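Local coordinates for xylan esterase 1 (Thermoanaerobacterium sp. 'JW/SL YS485', PDB 3FCY), which probably hydrolyses acetyl esters of xylan and related compounds, as a calcium-binding carbohydrate esterase of the alpha/beta-hydrolase fold, at residues L128-A132 with A133-V137; L168-D171 with A172-L176; L259-P262 with R263-E267; V300-P303 with S304-F307. All blocks are in the same frame, centred on the assembly; numbering follows the deposited sequence.

Contact 1. Residues L128-A132 with A133-V137; sequences LNYVA and AGFTV
A Schellman motif joins Y130 and V131 to G134 and F135, ending the short helix 128-131 of a beta-alpha-beta unit and turning the chain into strand 136-140. Its outer bond runs from F135 N to Y130 O (3.1 Å) and its inner one from G134 N to V131 O (2.8 Å). Y130 O also accepts from A133 N at 2.9 Å; the two donors reach this oxygen from opposite faces of its carbonyl plane. G134 has positive phi (84°), a conformation in which a side chain would press on the preceding carbonyl. The aromatic rings of Y130 and F135 form a T-shaped pair, the edge of Y130 directed at a face of F135, with planes 59° apart and Y130 CD2 lying over the rim of that face. Both rings also pack on L111 of strand 108-114. A133 O receives the hydroxyl of Y345, a calcium-binding residue, which ties the turn to the C-terminal end of the chain. V137 CG1 stands anti to the backbone N (chi1 179°) and CG2 beside that N, from where CG2 fills the angle between two helix residues, 3.7 Å from Y130 CB and 3.9 Å from V131 CG2.

Contact 2. Residues L168-D171 with A172-L176; sequences LDDD and ADNML
The amide of N174 meets the carboxylate of D170 with their planes 72° apart, and the ND2 hydrogen comes down on OD1 from above the carboxylate plane, whereas OD1 itself lies just 17° out of the amide plane. The N174 ND2 to D170 OD1 bond is 2.8 Å long. The other ends of both flat groups are also engaged: D170 OD2 accepts from the backbone N of T156, and N174 OD1 accepts from R91. A second carboxylate, that of D171, makes an Asx turn: D173 N reaches its OD2 at 3.0 Å, likewise from above the plane. With its CG anti to the backbone N (chi1 -176°), D171 swings this group over the 3-10 turn 172-174, where a water joins its OD1 to A172 N. The backbone closes the same turn, N174 N reaching D171 O at 2.8 Å. D171 OD2 and D173 OD1 are only 3.9 Å apart, a like-charge proximity probably eased by R56, which forms a salt bridge with D173 OD2. On the apolar side L168 CD1 touches M175 CE at 4.1 Å, the two side chains lying alongside each other. M175 is the N-cap of helix 176-192, and the loop leading into it packs through L168, A172 and M175 against helix 267-274, whose K273 donates to the carbonyl oxygens of L168 and D170.

Contact 3. Residues L259-P262 with R263-E267; sequences LFDP and RHERE
D261 grips two successive backbone N-H groups with its carboxylate at the type I beta turn D261-H264, between helices 251-260 and 267-274: E265 N lies 2.8 Å from OD1, and R266 N lies 2.8 Å from OD2. Both donors arrive on the syn side, 20° and 30° out of the carboxylate plane. The side chain reaches them because CG stands anti to the backbone N (chi1 -171°), projecting across the turn, which H264 N closes on D261 O at 3.0 Å. Two waters extend the grip of OD1, one shared with R263 N and the other with R266 NE. With an alanine at D261, the amides of E265 and R266 would probably lose their acceptor, and the waters a partner, although the backbone bond of the turn would remain. In the next shell, R266 folds back toward the end of helix 251-260, placing NH2 3.1 Å from F260 O, an acceptor in the guanidinium plane; NH2 also bonds to Y256 OH one turn earlier. R263 NH2 and E265 OE1 form a salt bridge (2.7 Å). Farther out, H264 stacks on F257 and donates NE2 to D324 of a neighbouring subunit, so the connection joins the oligomer interface. A second carboxylate would probably favour a charged imidazole: H264 ND1 donates, at a short 2.5 Å, to the anti side of E267 OE1, at the start of helix 267-274.

Contact 4. Residues V300-P303 with S304-F307; sequences VCPP and STVF
P302 O is gripped by T305 OG1 at 2.6 Å and V306 N at 3.3 Å, both lying in its carbonyl plane; a weak bond from T305 N adds to them. The hydroxyl takes a lone pair of this oxygen, and it gets there because OG1 stands between the backbone N and the carbonyl carbon of its own residue (chi1 64°). P302 is the N-cap of helix 303-310, and the threonine thus folds back onto the residue that caps it. The methyl CG2 of T305 rests 4.0 Å from P302 CB. A valine in place of T305 has no hydroxyl, and P302 O would probably be left to its backbone donors, the side chain losing its hold on the N-cap. The next helical bond, F307 N to P303 O (2.9 Å), runs nearly along the C=O axis. V306 CG2 touches C301 CB loosely (4.4 Å). C301 in turn touches H327 and donates its N to D298, both predicted charge-relay residues, so this helix start adjoins the probable catalytic triad. V306 and F307 press on strand 289-295 of the central sheet, helix 34-37 packs on P303, S304 and F307, and T305 faces helix 237-242.

How the contacts relate
From the N terminus the four contacts follow in series, each closing a short local turn, and none nests within or crosses another. Contact 1 links a helix to a strand of the central sheet, near the calcium site and on the opposite side of the chain's centre from contacts 2 and 3. Contact 2 shapes the loop before helix 176-192. Contact 3 then joins helices 251-260 and 267-274; its centre is about 17 Å from that of contact 2, and the two touch where D169 packs on F260. Helix 267-274 begins at the last residue of contact 3 and lies against contact 2. Contact 4 opens helix 303-310 after strand 289-295, beside the predicted charge-relay residues.

Contact 1. Residues L128-A132 with A133-V137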
ATOM      1  N   LEU A 128     -36.357  10.490  -0.449  1.00 21.18           N
ATOM      2  CA  LEU A 128     -37.403  11.464  -0.158  1.00 22.03           C
ATOM      3  C   LEU A 128     -37.107  12.900  -0.574  1.00 22.28           C
ATOM      4  O   LEU A 128     -38.000  13.746  -0.543  1.00 23.68           O
ATOM      5  CB  LEU A 128     -37.748  11.429   1.335  1.00 20.26           C
ATOM      6  CG  LEU A 128     -38.271  10.089   1.862  1.00 20.77           C
ATOM      7  CD1 LEU A 128     -38.494  10.183   3.372  1.00 18.23           C
ATOM      8  CD2 LEU A 128     -39.569   9.719   1.135  1.00 19.38           C
ATOM      9  N   ASN A 129     -35.870  13.191  -0.959  1.00 21.19           N
ATOM     10  CA  ASN A 129     -35.554  14.550  -1.380  1.00 23.93           C
ATOM     11  C   ASN A 129     -36.344  14.883  -2.645  1.00 24.09           C
ATOM     12  O   ASN A 129     -36.794  16.014  -2.818  1.00 24.73           O
ATOM     13  CB  ASN A 129     -34.042  14.720  -1.599  1.00 23.21           C
ATOM     14  CG  ASN A 129     -33.488  13.793  -2.663  1.00 21.99           C
ATOM     15  OD1 ASN A 129     -33.971  12.680  -2.851  1.00 20.89           O
ATOM     16  ND2 ASN A 129     -32.446  14.245  -3.349  1.00 22.29           N
ATOM     17  N   TYR A 130     -36.534  13.899  -3.522  1.00 24.04           N
ATOM     18  CA  TYR A 130     -37.316  14.140  -4.730  1.00 24.71           C
ATOM     19  C   TYR A 130     -38.812  14.015  -4.443  1.00 25.26           C
ATOM     20  O   TYR A 130     -39.638  14.607  -5.142  1.00 26.01           O
ATOM     21  CB  TYR A 130     -36.910  13.185  -5.857  1.00 24.46           C
ATOM     22  CG  TYR A 130     -35.660  13.635  -6.575  1.00 25.19           C
ATOM     23  CD1 TYR A 130     -34.394  13.282  -6.102  1.00 25.09           C
ATOM     24  CD2 TYR A 130     -35.741  14.455  -7.703  1.00 23.09           C
ATOM     25  CE1 TYR A 130     -33.238  13.734  -6.734  1.00 24.10           C
ATOM     26  CE2 TYR A 130     -34.593  14.915  -8.344  1.00 24.03           C
ATOM     27  CZ  TYR A 130     -33.344  14.548  -7.853  1.00 24.94           C
ATOM     28  OH  TYR A 130     -32.202  14.983  -8.484  1.00 23.71           O
ATOM     29  N   VAL A 131     -39.166  13.251  -3.415  1.00 25.16           N
ATOM     30  CA  VAL A 131     -40.572  13.113  -3.054  1.00 23.65           C
ATOM     31  C   VAL A 131     -41.013  14.488  -2.545  1.00 24.21           C
ATOM     32  O   VAL A 131     -42.156  14.897  -2.739  1.00 22.78           O
ATOM     33  CB  VAL A 131     -40.782  12.045  -1.945  1.00 23.90           C
ATOM     34  CG1 VAL A 131     -42.238  12.048  -1.480  1.00 23.98           C
ATOM     35  CG2 VAL A 131     -40.416  10.660  -2.482  1.00 22.24           C
ATOM     36  N   ALA A 132     -40.092  15.202  -1.902  1.00 23.93           N
ATOM     37  CA  ALA A 132     -40.389  16.539  -1.397  1.00 25.83           C
ATOM     38  C   ALA A 132     -40.776  17.433  -2.572  1.00 25.31           C
ATOM     39  O   ALA A 132     -41.526  18.397  -2.412  1.00 26.49           O
ATOM     40  CB  ALA A 132     -39.174  17.122  -0.682  1.00 25.19           C
ATOM     41  N   ALA A 133     -40.258  17.102  -3.752  1.00 24.06           N
ATOM     42  CA  ALA A 133     -40.541  17.868  -4.958  1.00 24.49           C
ATOM     43  C   ALA A 133     -41.791  17.353  -5.660  1.00 24.59           C
ATOM     44  O   ALA A 133     -42.103  17.782  -6.769  1.00 23.91           O
ATOM     45  CB  ALA A 133     -39.348  17.811  -5.905  1.00 24.02           C
ATOM     46  N   GLY A 134     -42.497  16.427  -5.016  1.00 24.04           N
ATOM     47  CA  GLY A 134     -43.718  15.890  -5.596  1.00 24.21           C
ATOM     48  C   GLY A 134     -43.532  14.751  -6.585  1.00 24.83           C
ATOM     49  O   GLY A 134     -44.483  14.354  -7.259  1.00 22.19           O
ATOM     50  N   PHE A 135     -42.313  14.227  -6.677  1.00 24.53           N
ATOM     51  CA  PHE A 135     -42.015  13.124  -7.588  1.00 24.63           C
ATOM     52  C   PHE A 135     -42.362  11.772  -6.987  1.00 24.98           C
ATOM     53  O   PHE A 135     -42.376  11.608  -5.766  1.00 23.34           O
ATOM     54  CB  PHE A 135     -40.517  13.038  -7.899  1.00 24.65           C
ATOM     55  CG  PHE A 135     -40.041  13.933  -9.002  1.00 24.98           C
ATOM     56  CD1 PHE A 135     -39.173  13.431  -9.971  1.00 24.55           C
ATOM     57  CD2 PHE A 135     -40.370  15.285  -9.031  1.00 27.43           C
ATOM     58  CE1 PHE A 135     -38.631  14.265 -10.954  1.00 25.11           C
ATOM     59  CE2 PHE A 135     -39.835  16.131 -10.010  1.00 26.75           C
ATOM     60  CZ  PHE A 135     -38.960  15.617 -10.972  1.00 25.18           C
ATOM     61  N   THR A 136     -42.643  10.810  -7.862  1.00 25.06           N
ATOM     62  CA  THR A 136     -42.840   9.436  -7.438  1.00 23.11           C
ATOM     63  C   THR A 136     -41.394   8.985  -7.637  1.00 23.46           C
ATOM     64  O   THR A 136     -40.765   9.363  -8.632  1.00 21.96           O
ATOM     65  CB  THR A 136     -43.757   8.640  -8.395  1.00 24.84           C
ATOM     66  OG1 THR A 136     -45.109   8.734  -7.942  1.00 23.43           O
ATOM     67  CG2 THR A 136     -43.352   7.161  -8.437  1.00 23.90           C
ATOM     68  N   VAL A 137     -40.843   8.225  -6.695  1.00 22.88           N
ATOM     69  CA  VAL A 137     -39.459   7.774  -6.830  1.00 23.03           C
ATOM     70  C   VAL A 137     -39.359   6.254  -6.784  1.00 23.85           C
ATOM     71  O   VAL A 137     -39.921   5.609  -5.895  1.00 21.92           O
ATOM     72  CB  VAL A 137     -38.553   8.369  -5.716  1.00 21.46           C
ATOM     73  CG1 VAL A 137     -37.114   7.860  -5.874  1.00 22.18           C
ATOM     74  CG2 VAL A 137     -38.582   9.892  -5.784  1.00 20.07           C
TER

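Contact 2. Residues L168-D171 with A172-L176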
ATOM      1  N   LEU A 168     -20.907 -14.587 -21.099  1.00 27.73           N
ATOM      2  CA  LEU A 168     -20.060 -14.212 -22.227  1.00 28.82           C
ATOM      3  C   LEU A 168     -19.698 -15.410 -23.118  1.00 31.21           C
ATOM      4  O   LEU A 168     -19.561 -15.258 -24.330  1.00 30.84           O
ATOM      5  CB  LEU A 168     -18.789 -13.521 -21.720  1.00 27.79           C
ATOM      6  CG  LEU A 168     -17.814 -12.966 -22.769  1.00 29.16           C
ATOM      7  CD1 LEU A 168     -18.518 -11.946 -23.660  1.00 27.44           C
ATOM      8  CD2 LEU A 168     -16.632 -12.328 -22.066  1.00 27.32           C
ATOM      9  N   ASP A 169     -19.537 -16.593 -22.524  1.00 32.50           N
ATOM     10  CA  ASP A 169     -19.215 -17.794 -23.303  1.00 34.34           C
ATOM     11  C   ASP A 169     -20.482 -18.545 -23.716  1.00 35.17           C
ATOM     12  O   ASP A 169     -20.410 -19.645 -24.262  1.00 37.24           O
ATOM     13  CB  ASP A 169     -18.317 -18.758 -22.516  1.00 34.11           C
ATOM     14  CG  ASP A 169     -16.894 -18.260 -22.378  1.00 36.33           C
ATOM     15  OD1 ASP A 169     -16.398 -17.578 -23.302  1.00 35.80           O
ATOM     16  OD2 ASP A 169     -16.261 -18.569 -21.346  1.00 37.52           O
ATOM     17  N   ASP A 170     -21.638 -17.959 -23.434  1.00 34.48           N
ATOM     18  CA  ASP A 170     -22.918 -18.565 -23.791  1.00 35.00           C
ATOM     19  C   ASP A 170     -23.416 -17.769 -25.002  1.00 34.59           C
ATOM     20  O   ASP A 170     -22.703 -16.899 -25.507  1.00 33.21           O
ATOM     21  CB  ASP A 170     -23.913 -18.373 -22.640  1.00 34.43           C
ATOM     22  CG  ASP A 170     -25.082 -19.339 -22.700  1.00 35.94           C
ATOM     23  OD1 ASP A 170     -25.628 -19.554 -23.802  1.00 33.77           O
ATOM     24  OD2 ASP A 170     -25.462 -19.873 -21.634  1.00 36.52           O
ATOM     25  N   ASP A 171     -24.625 -18.056 -25.478  1.00 34.58           N
ATOM     26  CA  ASP A 171     -25.162 -17.300 -26.607  1.00 35.63           C
ATOM     27  C   ASP A 171     -25.303 -15.832 -26.209  1.00 34.05           C
ATOM     28  O   ASP A 171     -25.645 -15.529 -25.064  1.00 33.05           O
ATOM     29  CB  ASP A 171     -26.529 -17.837 -27.027  1.00 40.00           C
ATOM     30  CG  ASP A 171     -27.062 -17.142 -28.266  1.00 43.47           C
ATOM     31  OD1 ASP A 171     -26.524 -17.393 -29.366  1.00 46.51           O
ATOM     32  OD2 ASP A 171     -28.007 -16.333 -28.143  1.00 46.05           O
ATOM     33  N   ALA A 172     -25.044 -14.924 -27.145  1.00 32.64           N
ATOM     34  CA  ALA A 172     -25.137 -13.492 -26.861  1.00 31.68           C
ATOM     35  C   ALA A 172     -26.461 -13.092 -26.207  1.00 31.46           C
ATOM     36  O   ALA A 172     -26.493 -12.200 -25.353  1.00 30.86           O
ATOM     37  CB  ALA A 172     -24.927 -12.688 -28.142  1.00 31.26           C
ATOM     38  N   ASP A 173     -27.548 -13.750 -26.601  1.00 29.94           N
ATOM     39  CA  ASP A 173     -28.862 -13.435 -26.043  1.00 30.80           C
ATOM     40  C   ASP A 173     -29.014 -13.869 -24.582  1.00 29.91           C
ATOM     41  O   ASP A 173     -30.043 -13.605 -23.962  1.00 28.12           O
ATOM     42  CB  ASP A 173     -29.976 -14.085 -26.878  1.00 32.97           C
ATOM     43  CG  ASP A 173     -30.087 -13.502 -28.285  1.00 35.08           C
ATOM     44  OD1 ASP A 173     -30.993 -13.932 -29.030  1.00 37.89           O
ATOM     45  OD2 ASP A 173     -29.280 -12.622 -28.654  1.00 35.76           O
ATOM     46  N   ASN A 174     -27.998 -14.534 -24.034  1.00 30.96           N
ATOM     47  CA  ASN A 174     -28.052 -14.994 -22.645  1.00 29.28           C
ATOM     48  C   ASN A 174     -27.120 -14.207 -21.725  1.00 28.46           C
ATOM     49  O   ASN A 174     -26.901 -14.586 -20.568  1.00 25.83           O
ATOM     50  CB  ASN A 174     -27.714 -16.487 -22.558  1.00 31.67           C
ATOM     51  CG  ASN A 174     -28.674 -17.351 -23.360  1.00 36.01           C
ATOM     52  OD1 ASN A 174     -29.892 -17.155 -23.316  1.00 37.17           O
ATOM     53  ND2 ASN A 174     -28.129 -18.323 -24.088  1.00 38.88           N
ATOM     54  N   MET A 175     -26.569 -13.112 -22.237  1.00 27.05           N
ATOM     55  CA  MET A 175     -25.674 -12.282 -21.438  1.00 26.54           C
ATOM     56  C   MET A 175     -26.505 -11.592 -20.361  1.00 23.97           C
ATOM     57  O   MET A 175     -27.517 -10.959 -20.657  1.00 23.28           O
ATOM     58  CB  MET A 175     -24.967 -11.276 -22.342  1.00 27.93           C
ATOM     59  CG  MET A 175     -23.975 -11.956 -23.279  1.00 29.44           C
ATOM     60  SD  MET A 175     -23.278 -10.878 -24.526  1.00 33.59           S
ATOM     61  CE  MET A 175     -22.068  -9.978 -23.562  1.00 31.22           C
ATOM     62  N   LEU A 176     -26.083 -11.730 -19.107  1.00 22.14           N
ATOM     63  CA  LEU A 176     -26.825 -11.165 -17.986  1.00 21.51           C
ATOM     64  C   LEU A 176     -27.121  -9.666 -18.041  1.00 20.20           C
ATOM     65  O   LEU A 176     -28.223  -9.255 -17.691  1.00 20.47           O
ATOM     66  CB  LEU A 176     -26.131 -11.501 -16.661  1.00 19.06           C
ATOM     67  CG  LEU A 176     -26.858 -11.019 -15.403  1.00 21.28           C
ATOM     68  CD1 LEU A 176     -28.276 -11.581 -15.373  1.00 21.84           C
ATOM     69  CD2 LEU A 176     -26.086 -11.448 -14.155  1.00 19.62           C
TER
HETATM   70  O   HOH W   1     -23.979 -15.738 -29.612  1.00 44.26           O

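Contact 3. Residues L259-P262 with R263-E267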
ATOM      1  N   LEU A 259      -7.843 -16.439 -17.910  1.00 22.74           N
ATOM      2  CA  LEU A 259      -8.334 -17.804 -17.785  1.00 24.99           C
ATOM      3  C   LEU A 259      -8.812 -18.479 -19.060  1.00 25.11           C
ATOM      4  O   LEU A 259      -8.589 -19.674 -19.246  1.00 25.61           O
ATOM      5  CB  LEU A 259      -9.475 -17.846 -16.771  1.00 23.28           C
ATOM      6  CG  LEU A 259      -9.156 -17.463 -15.327  1.00 23.71           C
ATOM      7  CD1 LEU A 259     -10.460 -17.213 -14.573  1.00 26.33           C
ATOM      8  CD2 LEU A 259      -8.352 -18.570 -14.670  1.00 23.20           C
ATOM      9  N   PHE A 260      -9.462 -17.719 -19.934  1.00 24.24           N
ATOM     10  CA  PHE A 260     -10.036 -18.278 -21.151  1.00 24.69           C
ATOM     11  C   PHE A 260      -9.403 -17.911 -22.488  1.00 25.30           C
ATOM     12  O   PHE A 260      -9.728 -18.513 -23.509  1.00 27.72           O
ATOM     13  CB  PHE A 260     -11.529 -17.946 -21.163  1.00 24.40           C
ATOM     14  CG  PHE A 260     -12.244 -18.401 -19.924  1.00 25.38           C
ATOM     15  CD1 PHE A 260     -12.498 -19.753 -19.712  1.00 27.46           C
ATOM     16  CD2 PHE A 260     -12.597 -17.491 -18.934  1.00 25.16           C
ATOM     17  CE1 PHE A 260     -13.091 -20.196 -18.523  1.00 28.70           C
ATOM     18  CE2 PHE A 260     -13.190 -17.919 -17.744  1.00 26.90           C
ATOM     19  CZ  PHE A 260     -13.436 -19.274 -17.536  1.00 26.67           C
ATOM     20  N   ASP A 261      -8.504 -16.937 -22.496  1.00 25.95           N
ATOM     21  CA  ASP A 261      -7.845 -16.547 -23.740  1.00 26.76           C
ATOM     22  C   ASP A 261      -6.579 -15.787 -23.379  1.00 25.31           C
ATOM     23  O   ASP A 261      -6.424 -14.612 -23.711  1.00 26.36           O
ATOM     24  CB  ASP A 261      -8.786 -15.677 -24.583  1.00 28.56           C
ATOM     25  CG  ASP A 261      -8.246 -15.410 -25.979  1.00 32.36           C
ATOM     26  OD1 ASP A 261      -7.551 -16.296 -26.525  1.00 33.65           O
ATOM     27  OD2 ASP A 261      -8.527 -14.325 -26.537  1.00 31.27           O
ATOM     28  N   PRO A 262      -5.644 -16.467 -22.696  1.00 25.55           N
ATOM     29  CA  PRO A 262      -4.371 -15.889 -22.257  1.00 24.72           C
ATOM     30  C   PRO A 262      -3.524 -15.208 -23.319  1.00 24.58           C
ATOM     31  O   PRO A 262      -2.866 -14.209 -23.032  1.00 24.97           O
ATOM     32  CB  PRO A 262      -3.662 -17.075 -21.602  1.00 23.95           C
ATOM     33  CG  PRO A 262      -4.193 -18.244 -22.356  1.00 25.48           C
ATOM     34  CD  PRO A 262      -5.668 -17.916 -22.431  1.00 25.33           C
ATOM     35  N   ARG A 263      -3.532 -15.725 -24.541  1.00 25.84           N
ATOM     36  CA  ARG A 263      -2.736 -15.096 -25.587  1.00 28.39           C
ATOM     37  C   ARG A 263      -3.563 -14.223 -26.523  1.00 28.55           C
ATOM     38  O   ARG A 263      -3.090 -13.800 -27.581  1.00 29.90           O
ATOM     39  CB  ARG A 263      -1.952 -16.149 -26.372  1.00 28.50           C
ATOM     40  CG  ARG A 263      -0.944 -16.895 -25.499  1.00 33.31           C
ATOM     41  CD  ARG A 263       0.190 -17.501 -26.309  1.00 36.25           C
ATOM     42  NE  ARG A 263      -0.289 -18.345 -27.399  1.00 41.17           N
ATOM     43  CZ  ARG A 263      -1.087 -19.397 -27.241  1.00 43.91           C
ATOM     44  NH1 ARG A 263      -1.506 -19.745 -26.031  1.00 44.01           N
ATOM     45  NH2 ARG A 263      -1.459 -20.107 -28.297  1.00 45.24           N
ATOM     46  N   HIS A 264      -4.797 -13.949 -26.114  1.00 28.47           N
ATOM     47  CA  HIS A 264      -5.711 -13.100 -26.874  1.00 28.64           C
ATOM     48  C   HIS A 264      -5.958 -13.513 -28.318  1.00 30.70           C
ATOM     49  O   HIS A 264      -5.942 -12.680 -29.227  1.00 28.70           O
ATOM     50  CB  HIS A 264      -5.224 -11.645 -26.832  1.00 27.64           C
ATOM     51  CG  HIS A 264      -5.465 -10.972 -25.518  1.00 27.01           C
ATOM     52  ND1 HIS A 264      -6.026  -9.716 -25.416  1.00 25.73           N
ATOM     53  CD2 HIS A 264      -5.240 -11.387 -24.248  1.00 25.79           C
ATOM     54  CE1 HIS A 264      -6.138  -9.388 -24.141  1.00 26.57           C
ATOM     55  NE2 HIS A 264      -5.666 -10.384 -23.412  1.00 27.04           N
ATOM     56  N   GLU A 265      -6.205 -14.800 -28.525  1.00 32.05           N
ATOM     57  CA  GLU A 265      -6.466 -15.316 -29.857  1.00 33.12           C
ATOM     58  C   GLU A 265      -7.905 -15.032 -30.276  1.00 32.92           C
ATOM     59  O   GLU A 265      -8.245 -15.131 -31.452  1.00 31.98           O
ATOM     60  CB  GLU A 265      -6.190 -16.822 -29.894  1.00 35.72           C
ATOM     61  CG  GLU A 265      -4.714 -17.168 -29.768  1.00 39.64           C
ATOM     62  CD  GLU A 265      -4.456 -18.662 -29.727  1.00 43.35           C
ATOM     63  OE1 GLU A 265      -3.290 -19.067 -29.930  1.00 45.12           O
ATOM     64  OE2 GLU A 265      -5.411 -19.429 -29.483  1.00 44.68           O
ATOM     65  N   ARG A 266      -8.746 -14.669 -29.309  1.00 31.11           N
ATOM     66  CA  ARG A 266     -10.151 -14.369 -29.589  1.00 29.84           C
ATOM     67  C   ARG A 266     -10.507 -12.957 -29.124  1.00 28.15           C
ATOM     68  O   ARG A 266     -11.669 -12.647 -28.879  1.00 29.52           O
ATOM     69  CB  ARG A 266     -11.053 -15.386 -28.882  1.00 29.07           C
ATOM     70  CG  ARG A 266     -10.751 -16.832 -29.251  1.00 28.79           C
ATOM     71  CD  ARG A 266     -11.688 -17.803 -28.555  1.00 29.97           C
ATOM     72  NE  ARG A 266     -11.537 -17.795 -27.101  1.00 29.80           N
ATOM     73  CZ  ARG A 266     -12.455 -17.346 -26.250  1.00 31.13           C
ATOM     74  NH1 ARG A 266     -13.602 -16.856 -26.700  1.00 28.25           N
ATOM     75  NH2 ARG A 266     -12.235 -17.412 -24.941  1.00 31.45           N
ATOM     76  N   GLU A 267      -9.495 -12.104 -29.020  1.00 28.57           N
ATOM     77  CA  GLU A 267      -9.674 -10.732 -28.561  1.00 28.72           C
ATOM     78  C   GLU A 267     -10.780  -9.945 -29.263  1.00 29.44           C
ATOM     79  O   GLU A 267     -11.691  -9.435 -28.608  1.00 28.52           O
ATOM     80  CB  GLU A 267      -8.355  -9.972 -28.690  1.00 29.18           C
ATOM     81  CG  GLU A 267      -8.421  -8.540 -28.193  1.00 29.16           C
ATOM     82  CD  GLU A 267      -7.075  -7.863 -28.240  1.00 31.77           C
ATOM     83  OE1 GLU A 267      -6.152  -8.344 -27.549  1.00 30.40           O
ATOM     84  OE2 GLU A 267      -6.938  -6.855 -28.966  1.00 33.92           O
TER
HETATM   85  O   HOH W   2      -8.878 -18.616 -26.716  1.00 37.00           O
HETATM   86  O   HOH W   3      -5.234 -17.776 -25.888  1.00 33.22           O

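Contact 4. Residues V300-P303 with S304-F307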
ATOM      1  N   VAL A 300     -11.314   4.265 -12.243  1.00 29.18           N
ATOM      2  CA  VAL A 300     -12.267   3.161 -12.213  1.00 27.97           C
ATOM      3  C   VAL A 300     -13.047   3.208 -13.532  1.00 29.00           C
ATOM      4  O   VAL A 300     -13.202   2.197 -14.219  1.00 27.19           O
ATOM      5  CB  VAL A 300     -13.239   3.311 -11.024  1.00 28.72           C
ATOM      6  CG1 VAL A 300     -14.240   2.166 -11.008  1.00 27.14           C
ATOM      7  CG2 VAL A 300     -12.450   3.342  -9.724  1.00 29.72           C
ATOM      8  N   CYS A 301     -13.542   4.395 -13.869  1.00 27.42           N
ATOM      9  CA  CYS A 301     -14.261   4.612 -15.118  1.00 27.59           C
ATOM     10  C   CYS A 301     -13.489   5.710 -15.844  1.00 28.15           C
ATOM     11  O   CYS A 301     -13.808   6.899 -15.728  1.00 25.81           O
ATOM     12  CB  CYS A 301     -15.703   5.061 -14.865  1.00 28.98           C
ATOM     13  SG  CYS A 301     -16.815   3.763 -14.235  1.00 32.19           S
ATOM     14  N   PRO A 302     -12.450   5.319 -16.594  1.00 28.52           N
ATOM     15  CA  PRO A 302     -11.596   6.237 -17.354  1.00 28.14           C
ATOM     16  C   PRO A 302     -12.395   7.342 -18.036  1.00 27.98           C
ATOM     17  O   PRO A 302     -13.400   7.076 -18.691  1.00 27.06           O
ATOM     18  CB  PRO A 302     -10.915   5.313 -18.357  1.00 28.07           C
ATOM     19  CG  PRO A 302     -10.766   4.045 -17.577  1.00 28.48           C
ATOM     20  CD  PRO A 302     -12.119   3.916 -16.906  1.00 29.58           C
ATOM     21  N   PRO A 303     -11.948   8.599 -17.891  1.00 27.68           N
ATOM     22  CA  PRO A 303     -12.629   9.749 -18.496  1.00 27.80           C
ATOM     23  C   PRO A 303     -12.956   9.519 -19.967  1.00 27.69           C
ATOM     24  O   PRO A 303     -14.034   9.883 -20.434  1.00 28.36           O
ATOM     25  CB  PRO A 303     -11.629  10.882 -18.299  1.00 27.33           C
ATOM     26  CG  PRO A 303     -10.967  10.512 -17.003  1.00 29.39           C
ATOM     27  CD  PRO A 303     -10.736   9.024 -17.168  1.00 27.14           C
ATOM     28  N   SER A 304     -12.028   8.900 -20.693  1.00 27.33           N
ATOM     29  CA  SER A 304     -12.232   8.635 -22.115  1.00 26.37           C
ATOM     30  C   SER A 304     -13.434   7.729 -22.386  1.00 25.82           C
ATOM     31  O   SER A 304     -14.144   7.915 -23.377  1.00 25.48           O
ATOM     32  CB  SER A 304     -10.961   8.032 -22.734  1.00 26.11           C
ATOM     33  OG  SER A 304     -10.565   6.839 -22.077  1.00 27.50           O
ATOM     34  N   THR A 305     -13.675   6.752 -21.516  1.00 25.23           N
ATOM     35  CA  THR A 305     -14.817   5.860 -21.717  1.00 24.39           C
ATOM     36  C   THR A 305     -16.119   6.608 -21.431  1.00 23.73           C
ATOM     37  O   THR A 305     -17.163   6.301 -22.003  1.00 23.43           O
ATOM     38  CB  THR A 305     -14.745   4.613 -20.804  1.00 24.95           C
ATOM     39  OG1 THR A 305     -14.821   5.014 -19.430  1.00 25.09           O
ATOM     40  CG2 THR A 305     -13.447   3.862 -21.043  1.00 25.88           C
ATOM     41  N   VAL A 306     -16.053   7.591 -20.538  1.00 23.91           N
ATOM     42  CA  VAL A 306     -17.231   8.383 -20.201  1.00 24.15           C
ATOM     43  C   VAL A 306     -17.553   9.326 -21.364  1.00 25.52           C
ATOM     44  O   VAL A 306     -18.712   9.462 -21.752  1.00 25.88           O
ATOM     45  CB  VAL A 306     -17.000   9.197 -18.904  1.00 24.24           C
ATOM     46  CG1 VAL A 306     -18.175  10.144 -18.646  1.00 23.82           C
ATOM     47  CG2 VAL A 306     -16.832   8.240 -17.726  1.00 23.02           C
ATOM     48  N   PHE A 307     -16.530   9.964 -21.929  1.00 25.15           N
ATOM     49  CA  PHE A 307     -16.761  10.866 -23.051  1.00 26.86           C
ATOM     50  C   PHE A 307     -17.209  10.112 -24.292  1.00 27.31           C
ATOM     51  O   PHE A 307     -17.924  10.660 -25.127  1.00 27.33           O
ATOM     52  CB  PHE A 307     -15.518  11.702 -23.364  1.00 26.89           C
ATOM     53  CG  PHE A 307     -15.484  13.016 -22.639  1.00 26.61           C
ATOM     54  CD1 PHE A 307     -14.835  13.141 -21.420  1.00 27.24           C
ATOM     55  CD2 PHE A 307     -16.151  14.122 -23.158  1.00 27.90           C
ATOM     56  CE1 PHE A 307     -14.849  14.348 -20.723  1.00 28.13           C
ATOM     57  CE2 PHE A 307     -16.172  15.335 -22.466  1.00 28.23           C
ATOM     58  CZ  PHE A 307     -15.520  15.446 -21.247  1.00 26.27           C
TER